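Side-chain contacts in TRAP-type C4-dicarboxylate:H+ symport system substrate-binding component DctP (PDB 4MX6), which probably captures C4-dicarboxylates such as succinate in the periplasm and hands them to a TRAP-type membrane transporter: residues A[103-106]-A[111-114]; A[186-191]-A[320-325]; A[68-73]-A[256-261]. One frame throughout, in Å; residues are numbered along the deposited sequence.

Contact 1 of 3, residues A[103-106]-A[111-114]; sequences SKFE and RLQV
Glu106 and Gln113 meet at their polar ends, while Phe105 and Leu112 pack beside them. With CG of Glu106 anti to the carbonyl carbon (chi1 -71°), the extended chain brings its carboxylate up to Gln113. Its CB meets none of the 111-114 segment closely; CG lies 3.8 Å from Gln113 OE1, and CD lies 3.4 Å from the same oxygen. At the tip, Glu106 OE2 approaches Gln113 OE1 to 2.8 Å, a pair of acceptors and no hydrogen bond. The two chains cross at about a right angle, with carboxylate and amide planes 83° apart. The oxygen pair is probably unfavourable by itself; Glu106 takes its bonds from Asp184 N at the start of helix 184-191, through OE1, and weakly from Ser183 OG, through OE2, while Gln113 NE2 is bonded to Gln325 OE1. A glutamate suits this place because its reach brings two acceptors to that helix start, and an alanine here would probably leave Asp184 N without its carboxylate partner. Alongside, Leu112 places its CD1 obliquely against the Phe105 ring, 3.7 Å from CD2, two apolar residues suited to a buried site. The loop also holds Lys104, which binds succinate; in sequence this loop runs between helices 86-91 and 124-132, with helix 134-139 against Leu112, helix 305-326 against Gln113 and helix 184-191 bonded to Glu106.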
ATOM      1  N   SER A 103       1.917   5.461   0.595  1.00  6.67           N
ATOM      2  CA  SER A 103       1.474   6.635  -0.139  1.00  7.16           C
ATOM      3  C   SER A 103       0.660   7.619   0.691  1.00  7.42           C
ATOM      4  O   SER A 103       0.382   8.723   0.230  1.00  9.52           O
ATOM      5  CB  SER A 103       0.569   6.210  -1.300  1.00  8.00           C
ATOM      6  OG  SER A 103       1.109   5.126  -2.026  1.00  8.71           O
ATOM      7  N   LYS A 104       0.251   7.230   1.895  1.00  6.63           N
ATOM      8  CA  LYS A 104      -0.800   7.958   2.611  1.00  7.22           C
ATOM      9  C   LYS A 104      -0.298   8.738   3.826  1.00  7.63           C
ATOM     10  O   LYS A 104      -1.063   9.048   4.735  1.00  9.03           O
ATOM     11  CB  LYS A 104      -1.937   6.987   3.002  1.00  7.23           C
ATOM     12  CG  LYS A 104      -2.697   6.444   1.779  1.00  6.83           C
ATOM     13  CD  LYS A 104      -3.716   5.379   2.122  1.00  7.30           C
ATOM     14  CE  LYS A 104      -4.362   4.822   0.857  1.00  6.83           C
ATOM     15  NZ  LYS A 104      -5.207   3.627   1.124  1.00  6.96           N
ATOM     16  N   PHE A 105       0.992   9.065   3.833  1.00  8.13           N
ATOM     17  CA  PHE A 105       1.625   9.695   4.989  1.00  8.78           C
ATOM     18  C   PHE A 105       2.034  11.158   4.791  1.00  9.62           C
ATOM     19  O   PHE A 105       2.694  11.724   5.665  1.00 10.28           O
ATOM     20  CB  PHE A 105       2.841   8.870   5.410  1.00  8.41           C
ATOM     21  CG  PHE A 105       2.489   7.562   6.078  1.00  7.75           C
ATOM     22  CD1 PHE A 105       2.098   7.534   7.404  1.00  8.62           C
ATOM     23  CD2 PHE A 105       2.572   6.359   5.397  1.00  7.88           C
ATOM     24  CE1 PHE A 105       1.794   6.335   8.040  1.00  8.72           C
ATOM     25  CE2 PHE A 105       2.262   5.161   6.032  1.00  7.48           C
ATOM     26  CZ  PHE A 105       1.892   5.155   7.357  1.00  8.55           C
ATOM     27  N   GLU A 106       1.644  11.780   3.681  1.00 10.87           N
ATOM     28  CA  GLU A 106       2.140  13.118   3.339  1.00 12.53           C
ATOM     29  C   GLU A 106       1.819  14.207   4.360  1.00 14.06           C
ATOM     30  O   GLU A 106       2.508  15.225   4.411  1.00 15.37           O
ATOM     31  CB  GLU A 106       1.661  13.554   1.946  1.00 14.01           C
ATOM     32  CG  GLU A 106       2.346  12.763   0.840  1.00 15.70           C
ATOM     33  CD  GLU A 106       1.869  13.095  -0.578  1.00 17.23           C
ATOM     34  OE1 GLU A 106       0.880  13.845  -0.720  1.00 17.29           O
ATOM     35  OE2 GLU A 106       2.484  12.580  -1.559  1.00 18.57           O
ATOM     36  N   ARG A 111       9.028  12.296   3.306  1.00 11.60           N
ATOM     37  CA  ARG A 111      10.118  11.382   2.991  1.00 12.09           C
ATOM     38  C   ARG A 111       9.649  10.063   2.370  1.00 10.72           C
ATOM     39  O   ARG A 111      10.367   9.469   1.547  1.00 11.45           O
ATOM     40  CB  ARG A 111      10.952  11.114   4.241  1.00 13.08           C
ATOM     41  CG  ARG A 111      11.770  12.330   4.682  1.00 14.46           C
ATOM     42  CD  ARG A 111      12.409  12.126   6.054  1.00 15.13           C
ATOM     43  NE  ARG A 111      13.297  10.967   6.076  1.00 15.15           N
ATOM     44  CZ  ARG A 111      13.828  10.447   7.177  1.00 15.41           C
ATOM     45  NH1 ARG A 111      13.535  10.961   8.358  1.00 15.50           N
ATOM     46  NH2 ARG A 111      14.619   9.383   7.099  1.00 15.74           N
ATOM     47  N   LEU A 112       8.444   9.608   2.725  1.00  8.40           N
ATOM     48  CA  LEU A 112       7.937   8.331   2.224  1.00  8.09           C
ATOM     49  C   LEU A 112       7.475   8.404   0.770  1.00  8.17           C
ATOM     50  O   LEU A 112       7.217   7.366   0.157  1.00  8.14           O
ATOM     51  CB  LEU A 112       6.835   7.774   3.138  1.00  8.27           C
ATOM     52  CG  LEU A 112       7.362   7.342   4.512  1.00  8.76           C
ATOM     53  CD1 LEU A 112       6.228   7.116   5.488  1.00 10.28           C
ATOM     54  CD2 LEU A 112       8.202   6.084   4.388  1.00  9.17           C
ATOM     55  N   GLN A 113       7.416   9.621   0.222  1.00  8.72           N
ATOM     56  CA  GLN A 113       7.052   9.831  -1.175  1.00  9.05           C
ATOM     57  C   GLN A 113       7.928   9.033  -2.130  1.00  8.51           C
ATOM     58  O   GLN A 113       7.507   8.712  -3.240  1.00  8.50           O
ATOM     59  CB  GLN A 113       7.125  11.324  -1.525  1.00 10.22           C
ATOM     60  CG  GLN A 113       6.000  12.113  -0.914  1.00 11.03           C
ATOM     61  CD  GLN A 113       5.961  13.555  -1.361  1.00 11.54           C
ATOM     62  OE1 GLN A 113       4.895  14.079  -1.681  1.00 11.85           O
ATOM     63  NE2 GLN A 113       7.113  14.214  -1.380  1.00 13.37           N
ATOM     64  N   VAL A 114       9.162   8.736  -1.721  1.00  8.48           N
ATOM     65  CA  VAL A 114      10.054   7.936  -2.546  1.00  9.00           C
ATOM     66  C   VAL A 114       9.385   6.636  -3.008  1.00  8.28           C
ATOM     67  O   VAL A 114       9.575   6.209  -4.144  1.00  8.25           O
ATOM     68  CB  VAL A 114      11.395   7.666  -1.829  1.00 10.49           C
ATOM     69  CG1 VAL A 114      11.218   6.841  -0.562  1.00 11.01           C
ATOM     70  CG2 VAL A 114      12.380   7.000  -2.795  1.00 12.40           C
TER

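Contact 2 of 3, residues A[186-191]-A[320-325]; sequences LAAQFD and SKFEDQ
Ala188 meets the ring of Phe322 and the aliphatic chain of Lys321, and its single methyl carries this side of the contact. The apolar part is a methyl against an aromatic edge: Ala188 CB lies in the plane of the Phe322 ring, 3.8 Å from CE2. Phe322 has CG anti to its carbonyl carbon (chi1 -71°), which turns the ring from helix 305-326 toward helix 184-191. Alanine suits its place because a short methyl can come close to the ring edge, while the aromatic side chain spans much of the gap. The CA atoms of Ala188 and Lys321 are 8.5 Å apart, an ordinary helix-packing distance bridged by side chains. The second kind of contact is looser and uses the methylenes of a charged residue. Lys321 runs extended as far as CE, passing its CD 4.1 Å from Ala188 CB, then bends at chi4 (67°) to take the ammonium elsewhere. Lysine suits this exposed margin, greasy along its chain and charged only at the end. Charges contribute at long range at most: Lys321 NZ and Asp191 OD2 stand 6.7 Å apart, of opposite sign but not paired. No hydrogen bond joins the two segments here. Elsewhere on helix 184-191, Phe190 stacks on Phe178. The chemistry therefore implies a small, weakly directional apolar joint, held by shape, between two helices far apart in sequence.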
ATOM      1  N   LEU A 186       1.397  10.297  -6.792  1.00  7.10           N
ATOM      2  CA  LEU A 186       0.542   9.497  -7.665  1.00  7.07           C
ATOM      3  C   LEU A 186      -0.300  10.388  -8.579  1.00  7.25           C
ATOM      4  O   LEU A 186      -0.535  10.050  -9.735  1.00  7.62           O
ATOM      5  CB  LEU A 186      -0.313   8.521  -6.853  1.00  6.82           C
ATOM      6  CG  LEU A 186       0.535   7.568  -6.008  1.00  7.69           C
ATOM      7  CD1 LEU A 186      -0.370   6.651  -5.220  1.00  8.73           C
ATOM      8  CD2 LEU A 186       1.507   6.762  -6.864  1.00  7.91           C
ATOM      9  N   ALA A 187      -0.721  11.552  -8.092  1.00  7.71           N
ATOM     10  CA  ALA A 187      -1.404  12.504  -8.964  1.00  8.21           C
ATOM     11  C   ALA A 187      -0.459  12.920 -10.096  1.00  8.17           C
ATOM     12  O   ALA A 187      -0.852  12.971 -11.264  1.00  9.02           O
ATOM     13  CB  ALA A 187      -1.875  13.711  -8.184  1.00  9.05           C
ATOM     14  N   ALA A 188       0.788  13.222  -9.754  1.00  7.95           N
ATOM     15  CA  ALA A 188       1.769  13.643 -10.745  1.00  8.34           C
ATOM     16  C   ALA A 188       2.050  12.541 -11.770  1.00  7.99           C
ATOM     17  O   ALA A 188       2.252  12.827 -12.958  1.00  8.93           O
ATOM     18  CB  ALA A 188       3.053  14.082 -10.063  1.00  9.30           C
ATOM     19  N   GLN A 189       2.050  11.285 -11.330  1.00  7.97           N
ATOM     20  CA  GLN A 189       2.223  10.153 -12.221  1.00  7.84           C
ATOM     21  C   GLN A 189       1.189  10.210 -13.344  1.00  7.98           C
ATOM     22  O   GLN A 189       1.505  10.040 -14.517  1.00  8.80           O
ATOM     23  CB  GLN A 189       2.075   8.852 -11.408  1.00  7.85           C
ATOM     24  CG  GLN A 189       2.071   7.593 -12.228  1.00  7.76           C
ATOM     25  CD  GLN A 189       1.849   6.383 -11.357  1.00  7.72           C
ATOM     26  OE1 GLN A 189       2.792   5.799 -10.829  1.00  8.79           O
ATOM     27  NE2 GLN A 189       0.596   6.024 -11.162  1.00  8.43           N
ATOM     28  N   PHE A 190      -0.080  10.411 -12.993  1.00  7.90           N
ATOM     29  CA  PHE A 190      -1.118  10.485 -14.018  1.00  9.04           C
ATOM     30  C   PHE A 190      -1.090  11.802 -14.797  1.00  8.97           C
ATOM     31  O   PHE A 190      -1.313  11.794 -16.008  1.00 10.05           O
ATOM     32  CB  PHE A 190      -2.492  10.151 -13.434  1.00  9.07           C
ATOM     33  CG  PHE A 190      -2.640   8.686 -13.124  1.00  8.14           C
ATOM     34  CD1 PHE A 190      -2.794   7.771 -14.155  1.00  9.01           C
ATOM     35  CD2 PHE A 190      -2.553   8.209 -11.824  1.00  8.53           C
ATOM     36  CE1 PHE A 190      -2.885   6.433 -13.895  1.00  9.03           C
ATOM     37  CE2 PHE A 190      -2.657   6.854 -11.564  1.00  9.09           C
ATOM     38  CZ  PHE A 190      -2.829   5.977 -12.600  1.00  8.96           C
ATOM     39  N   ASP A 191      -0.764  12.917 -14.142  1.00  9.55           N
ATOM     40  CA  ASP A 191      -0.555  14.184 -14.863  1.00 10.93           C
ATOM     41  C   ASP A 191       0.484  14.012 -15.981  1.00 11.44           C
ATOM     42  O   ASP A 191       0.378  14.631 -17.039  1.00 12.30           O
ATOM     43  CB  ASP A 191      -0.035  15.297 -13.932  1.00 12.23           C
ATOM     44  CG  ASP A 191      -1.052  15.798 -12.932  1.00 15.28           C
ATOM     45  OD1 ASP A 191      -2.268  15.672 -13.160  1.00 15.29           O
ATOM     46  OD2 ASP A 191      -0.600  16.360 -11.907  1.00 17.49           O
ATOM     47  N   SER A 320      11.966  13.806 -11.090  1.00  9.55           N
ATOM     48  CA  SER A 320      12.593  15.127 -11.094  1.00 10.63           C
ATOM     49  C   SER A 320      11.767  16.146 -10.314  1.00 11.36           C
ATOM     50  O   SER A 320      12.313  17.002  -9.615  1.00 12.82           O
ATOM     51  CB  SER A 320      12.820  15.588 -12.529  1.00 10.20           C
ATOM     52  OG  SER A 320      13.655  14.650 -13.170  1.00 10.17           O
ATOM     53  N   LYS A 321      10.446  16.056 -10.418  1.00 10.98           N
ATOM     54  CA  LYS A 321       9.573  16.969  -9.694  1.00 11.70           C
ATOM     55  C   LYS A 321       9.728  16.832  -8.175  1.00 12.09           C
ATOM     56  O   LYS A 321       9.645  17.813  -7.444  1.00 14.20           O
ATOM     57  CB  LYS A 321       8.129  16.701 -10.095  1.00 13.36           C
ATOM     58  CG  LYS A 321       7.097  17.580  -9.412  1.00 15.83           C
ATOM     59  CD  LYS A 321       5.696  17.277  -9.918  1.00 18.18           C
ATOM     60  CE  LYS A 321       4.644  17.960  -9.069  1.00 20.48           C
ATOM     61  NZ  LYS A 321       4.694  19.424  -9.190  1.00 22.54           N
ATOM     62  N   PHE A 322       9.958  15.613  -7.705  1.00 11.22           N
ATOM     63  CA  PHE A 322      10.005  15.349  -6.269  1.00 12.01           C
ATOM     64  C   PHE A 322      11.412  15.169  -5.699  1.00 12.80           C
ATOM     65  O   PHE A 322      11.576  14.963  -4.492  1.00 13.91           O
ATOM     66  CB  PHE A 322       9.117  14.148  -5.931  1.00 11.80           C
ATOM     67  CG  PHE A 322       7.670  14.462  -6.052  1.00 11.26           C
ATOM     68  CD1 PHE A 322       7.007  15.043  -4.996  1.00 11.74           C
ATOM     69  CD2 PHE A 322       6.990  14.258  -7.239  1.00 11.32           C
ATOM     70  CE1 PHE A 322       5.683  15.364  -5.098  1.00 12.17           C
ATOM     71  CE2 PHE A 322       5.667  14.592  -7.359  1.00 11.48           C
ATOM     72  CZ  PHE A 322       5.010  15.155  -6.295  1.00 11.76           C
ATOM     73  N   GLU A 323      12.429  15.275  -6.542  1.00 12.32           N
ATOM     74  CA  GLU A 323      13.773  14.927  -6.098  1.00 13.99           C
ATOM     75  C   GLU A 323      14.200  15.719  -4.847  1.00 17.11           C
ATOM     76  O   GLU A 323      14.826  15.169  -3.934  1.00 17.22           O
ATOM     77  CB  GLU A 323      14.777  15.126  -7.231  1.00 13.76           C
ATOM     78  CG  GLU A 323      16.173  14.685  -6.886  1.00 13.93           C
ATOM     79  CD  GLU A 323      17.139  15.134  -7.923  1.00 14.65           C
ATOM     80  OE1 GLU A 323      17.100  14.551  -9.029  1.00 13.09           O
ATOM     81  OE2 GLU A 323      17.898  16.092  -7.629  1.00 17.29           O
ATOM     82  N   ASP A 324      13.860  17.004  -4.781  1.00 20.08           N
ATOM     83  CA  ASP A 324      14.244  17.810  -3.610  1.00 23.60           C
ATOM     84  C   ASP A 324      13.618  17.325  -2.299  1.00 24.36           C
ATOM     85  O   ASP A 324      14.318  17.201  -1.287  1.00 25.79           O
ATOM     86  CB  ASP A 324      13.885  19.280  -3.812  1.00 26.77           C
ATOM     87  CG  ASP A 324      14.839  19.988  -4.737  1.00 29.78           C
ATOM     88  OD1 ASP A 324      15.870  20.510  -4.253  1.00 30.62           O
ATOM     89  OD2 ASP A 324      14.547  20.026  -5.949  1.00 31.59           O
ATOM     90  N   GLN A 325      12.308  17.090  -2.307  1.00 23.44           N
ATOM     91  CA  GLN A 325      11.584  16.673  -1.105  1.00 23.02           C
ATOM     92  C   GLN A 325      12.013  15.302  -0.629  1.00 21.79           C
ATOM     93  O   GLN A 325      11.984  15.005   0.570  1.00 22.60           O
ATOM     94  CB  GLN A 325      10.080  16.605  -1.374  1.00 24.30           C
ATOM     95  CG  GLN A 325       9.415  17.923  -1.699  1.00 25.12           C
ATOM     96  CD  GLN A 325       7.952  17.738  -2.060  1.00 25.32           C
ATOM     97  OE1 GLN A 325       7.244  16.946  -1.440  1.00 23.08           O
ATOM     98  NE2 GLN A 325       7.498  18.448  -3.086  1.00 26.62           N
TER

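Contact 3 of 3, residues A[68-73]-A[256-261]; sequences GEYTVS and KSLPAD
Tyr70 stands on strand 70-75 with extended backbone angles, and its CA lies 10.8 Å from that of Leu258, in the short break between helices 252-257 and 260-295. So wide a gap needs a long side chain to cross it, and tyrosine supplies one. With CG anti to the carbonyl carbon (chi1 -66°), its ring projects across and brings the phenol end to the break. There Leu258 and Tyr70 pass each other at a slant, with Leu258 CD2 3.7 Å from Tyr70 CE2 and equally near the hydroxyl. Pro259 comes from the opposite direction, and its CD lies 3.5 Å from Tyr70 OH, the ring carbon CG a little further off. Proline suits the position immediately before helix 260-295: it occupies the N-cap position, where its lack of an N-H costs the helix nothing. Leu258 is buried, as befits leucine; its CD2 reaches Tyr70 and the side chain also touches Arg263 and Ile266 of the long helix. Tyr70 also packs on Val37 and Ile39 of the neighbouring parallel strand and on Val62 of helix 50-65. The adjoining Glu69 adds charge to the same junction through a salt bridge to Lys262. Across the two segments themselves no hydrogen bond forms, and within them the phenol oxygen has only carbon neighbours. The chemistry thus implies van der Waals cohesion at the start of the strand, with the polar link supplied from just beside it.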
ATOM      1  N   GLY A  68      -5.912 -13.172  28.645  1.00 18.54           N
ATOM      2  CA  GLY A  68      -6.508 -12.444  29.742  1.00 18.94           C
ATOM      3  C   GLY A  68      -5.874 -11.097  30.025  1.00 18.53           C
ATOM      4  O   GLY A  68      -6.397 -10.329  30.833  1.00 20.04           O
ATOM      5  N   GLU A  69      -4.756 -10.801  29.360  1.00 16.61           N
ATOM      6  CA  GLU A  69      -4.048  -9.550  29.596  1.00 16.05           C
ATOM      7  C   GLU A  69      -4.318  -8.537  28.485  1.00 14.69           C
ATOM      8  O   GLU A  69      -4.510  -7.351  28.754  1.00 14.50           O
ATOM      9  CB  GLU A  69      -2.545  -9.800  29.697  1.00 18.02           C
ATOM     10  CG  GLU A  69      -2.132 -10.723  30.834  1.00 20.59           C
ATOM     11  CD  GLU A  69      -0.648 -11.061  30.785  1.00 22.88           C
ATOM     12  OE1 GLU A  69       0.160 -10.127  30.794  1.00 23.97           O
ATOM     13  OE2 GLU A  69      -0.290 -12.254  30.710  1.00 24.99           O
ATOM     14  N   TYR A  70      -4.308  -9.018  27.242  1.00 14.68           N
ATOM     15  CA  TYR A  70      -4.572  -8.199  26.070  1.00 14.22           C
ATOM     16  C   TYR A  70      -5.441  -8.981  25.105  1.00 15.55           C
ATOM     17  O   TYR A  70      -5.344 -10.203  25.013  1.00 16.40           O
ATOM     18  CB  TYR A  70      -3.263  -7.794  25.366  1.00 13.68           C
ATOM     19  CG  TYR A  70      -2.411  -6.887  26.209  1.00 13.47           C
ATOM     20  CD1 TYR A  70      -1.503  -7.404  27.129  1.00 14.54           C
ATOM     21  CD2 TYR A  70      -2.544  -5.511  26.124  1.00 13.65           C
ATOM     22  CE1 TYR A  70      -0.744  -6.579  27.930  1.00 15.08           C
ATOM     23  CE2 TYR A  70      -1.795  -4.679  26.913  1.00 14.27           C
ATOM     24  CZ  TYR A  70      -0.892  -5.214  27.817  1.00 14.63           C
ATOM     25  OH  TYR A  70      -0.134  -4.389  28.616  1.00 16.17           O
ATOM     26  N   THR A  71      -6.293  -8.263  24.383  1.00 15.93           N
ATOM     27  CA  THR A  71      -7.051  -8.842  23.287  1.00 16.41           C
ATOM     28  C   THR A  71      -6.953  -7.884  22.116  1.00 14.58           C
ATOM     29  O   THR A  71      -6.841  -6.682  22.325  1.00 15.93           O
ATOM     30  CB  THR A  71      -8.528  -9.061  23.666  1.00 19.33           C
ATOM     31  OG1 THR A  71      -9.191  -9.766  22.616  1.00 22.11           O
ATOM     32  CG2 THR A  71      -9.229  -7.736  23.923  1.00 19.68           C
ATOM     33  N   VAL A  72      -6.979  -8.413  20.894  1.00 12.77           N
ATOM     34  CA  VAL A  72      -6.903  -7.582  19.700  1.00 11.44           C
ATOM     35  C   VAL A  72      -8.226  -7.660  18.943  1.00 11.27           C
ATOM     36  O   VAL A  72      -8.659  -8.751  18.589  1.00 13.25           O
ATOM     37  CB  VAL A  72      -5.767  -8.035  18.759  1.00 11.48           C
ATOM     38  CG1 VAL A  72      -5.684  -7.113  17.544  1.00 11.25           C
ATOM     39  CG2 VAL A  72      -4.440  -8.060  19.480  1.00 11.89           C
ATOM     40  N   SER A  73      -8.867  -6.513  18.727  1.00 10.03           N
ATOM     41  CA  SER A  73     -10.057  -6.424  17.894  1.00 10.65           C
ATOM     42  C   SER A  73      -9.654  -5.908  16.524  1.00  9.29           C
ATOM     43  O   SER A  73      -9.023  -4.858  16.418  1.00  9.33           O
ATOM     44  CB  SER A  73     -11.095  -5.497  18.525  1.00 13.01           C
ATOM     45  OG  SER A  73     -11.520  -6.011  19.772  1.00 15.57           O
ATOM     46  N   LYS A 256       4.341   3.808  24.454  1.00 12.54           N
ATOM     47  CA  LYS A 256       4.974   4.129  25.734  1.00 15.43           C
ATOM     48  C   LYS A 256       4.121   3.726  26.937  1.00 15.06           C
ATOM     49  O   LYS A 256       4.654   3.526  28.028  1.00 17.52           O
ATOM     50  CB  LYS A 256       5.304   5.620  25.804  1.00 17.82           C
ATOM     51  CG  LYS A 256       6.511   5.995  24.966  1.00 20.96           C
ATOM     52  CD  LYS A 256       6.807   7.485  24.989  1.00 23.33           C
ATOM     53  CE  LYS A 256       8.068   7.799  24.188  1.00 25.02           C
ATOM     54  NZ  LYS A 256       8.269   9.259  23.982  1.00 26.42           N
ATOM     55  N   SER A 257       2.809   3.595  26.753  1.00 15.12           N
ATOM     56  CA  SER A 257       1.903   3.267  27.861  1.00 15.58           C
ATOM     57  C   SER A 257       1.976   1.793  28.250  1.00 15.48           C
ATOM     58  O   SER A 257       1.473   1.401  29.307  1.00 17.69           O
ATOM     59  CB  SER A 257       0.458   3.635  27.508  1.00 16.55           C
ATOM     60  OG  SER A 257      -0.162   2.672  26.674  1.00 16.97           O
ATOM     61  N   LEU A 258       2.585   0.974  27.403  1.00 14.05           N
ATOM     62  CA  LEU A 258       2.721  -0.447  27.705  1.00 13.11           C
ATOM     63  C   LEU A 258       3.881  -0.710  28.658  1.00 13.08           C
ATOM     64  O   LEU A 258       4.925  -0.063  28.562  1.00 14.25           O
ATOM     65  CB  LEU A 258       2.978  -1.236  26.426  1.00 13.01           C
ATOM     66  CG  LEU A 258       1.846  -1.245  25.403  1.00 13.58           C
ATOM     67  CD1 LEU A 258       2.331  -1.793  24.074  1.00 14.24           C
ATOM     68  CD2 LEU A 258       0.685  -2.070  25.915  1.00 14.85           C
ATOM     69  N   PRO A 259       3.715  -1.673  29.576  1.00 11.87           N
ATOM     70  CA  PRO A 259       4.896  -2.076  30.344  1.00 11.86           C
ATOM     71  C   PRO A 259       5.908  -2.719  29.405  1.00 11.36           C
ATOM     72  O   PRO A 259       5.538  -3.355  28.418  1.00 11.20           O
ATOM     73  CB  PRO A 259       4.354  -3.079  31.374  1.00 13.20           C
ATOM     74  CG  PRO A 259       2.984  -3.393  30.981  1.00 15.47           C
ATOM     75  CD  PRO A 259       2.523  -2.474  29.895  1.00 13.02           C
ATOM     76  N   ALA A 260       7.190  -2.551  29.697  1.00 11.79           N
ATOM     77  CA  ALA A 260       8.220  -2.936  28.736  1.00 12.16           C
ATOM     78  C   ALA A 260       8.200  -4.420  28.370  1.00 11.58           C
ATOM     79  O   ALA A 260       8.455  -4.787  27.211  1.00 11.98           O
ATOM     80  CB  ALA A 260       9.588  -2.538  29.261  1.00 14.41           C
ATOM     81  N   ASP A 261       7.891  -5.277  29.340  1.00 11.53           N
ATOM     82  CA  ASP A 261       7.880  -6.708  29.070  1.00 11.75           C
ATOM     83  C   ASP A 261       6.714  -7.101  28.158  1.00 11.67           C
ATOM     84  O   ASP A 261       6.896  -7.871  27.208  1.00 12.33           O
ATOM     85  CB  ASP A 261       7.954  -7.566  30.359  1.00 13.29           C
ATOM     86  CG  ASP A 261       7.106  -7.035  31.524  1.00 14.34           C
ATOM     87  OD1 ASP A 261       6.093  -6.334  31.312  1.00 12.53           O
ATOM     88  OD2 ASP A 261       7.487  -7.341  32.687  1.00 16.57           O
TER

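How the contacts relate
From the N terminus, contact 3 opens first, on the strand at 68-73. Contact 1 then opens and closes within a dozen residues, a short loop lying wholly inside the long span that contact 3 brackets. Contact 2 opens at 186-191, still inside that span; contact 3 closes at 256-261, and contact 2 closes last, at 320-325, so contacts 2 and 3 cross. Contacts 1 and 2 adjoin, joined by the 2.7 Å approach of Gln113 NE2 to Gln325 OE1, and together tie the loop carrying Lys104 to helices 184-191 and 305-326. Contact 3, with its centre about 40 Å from that of contact 2, fastens the parallel strand pair to the break between helices 252-257 and 260-295.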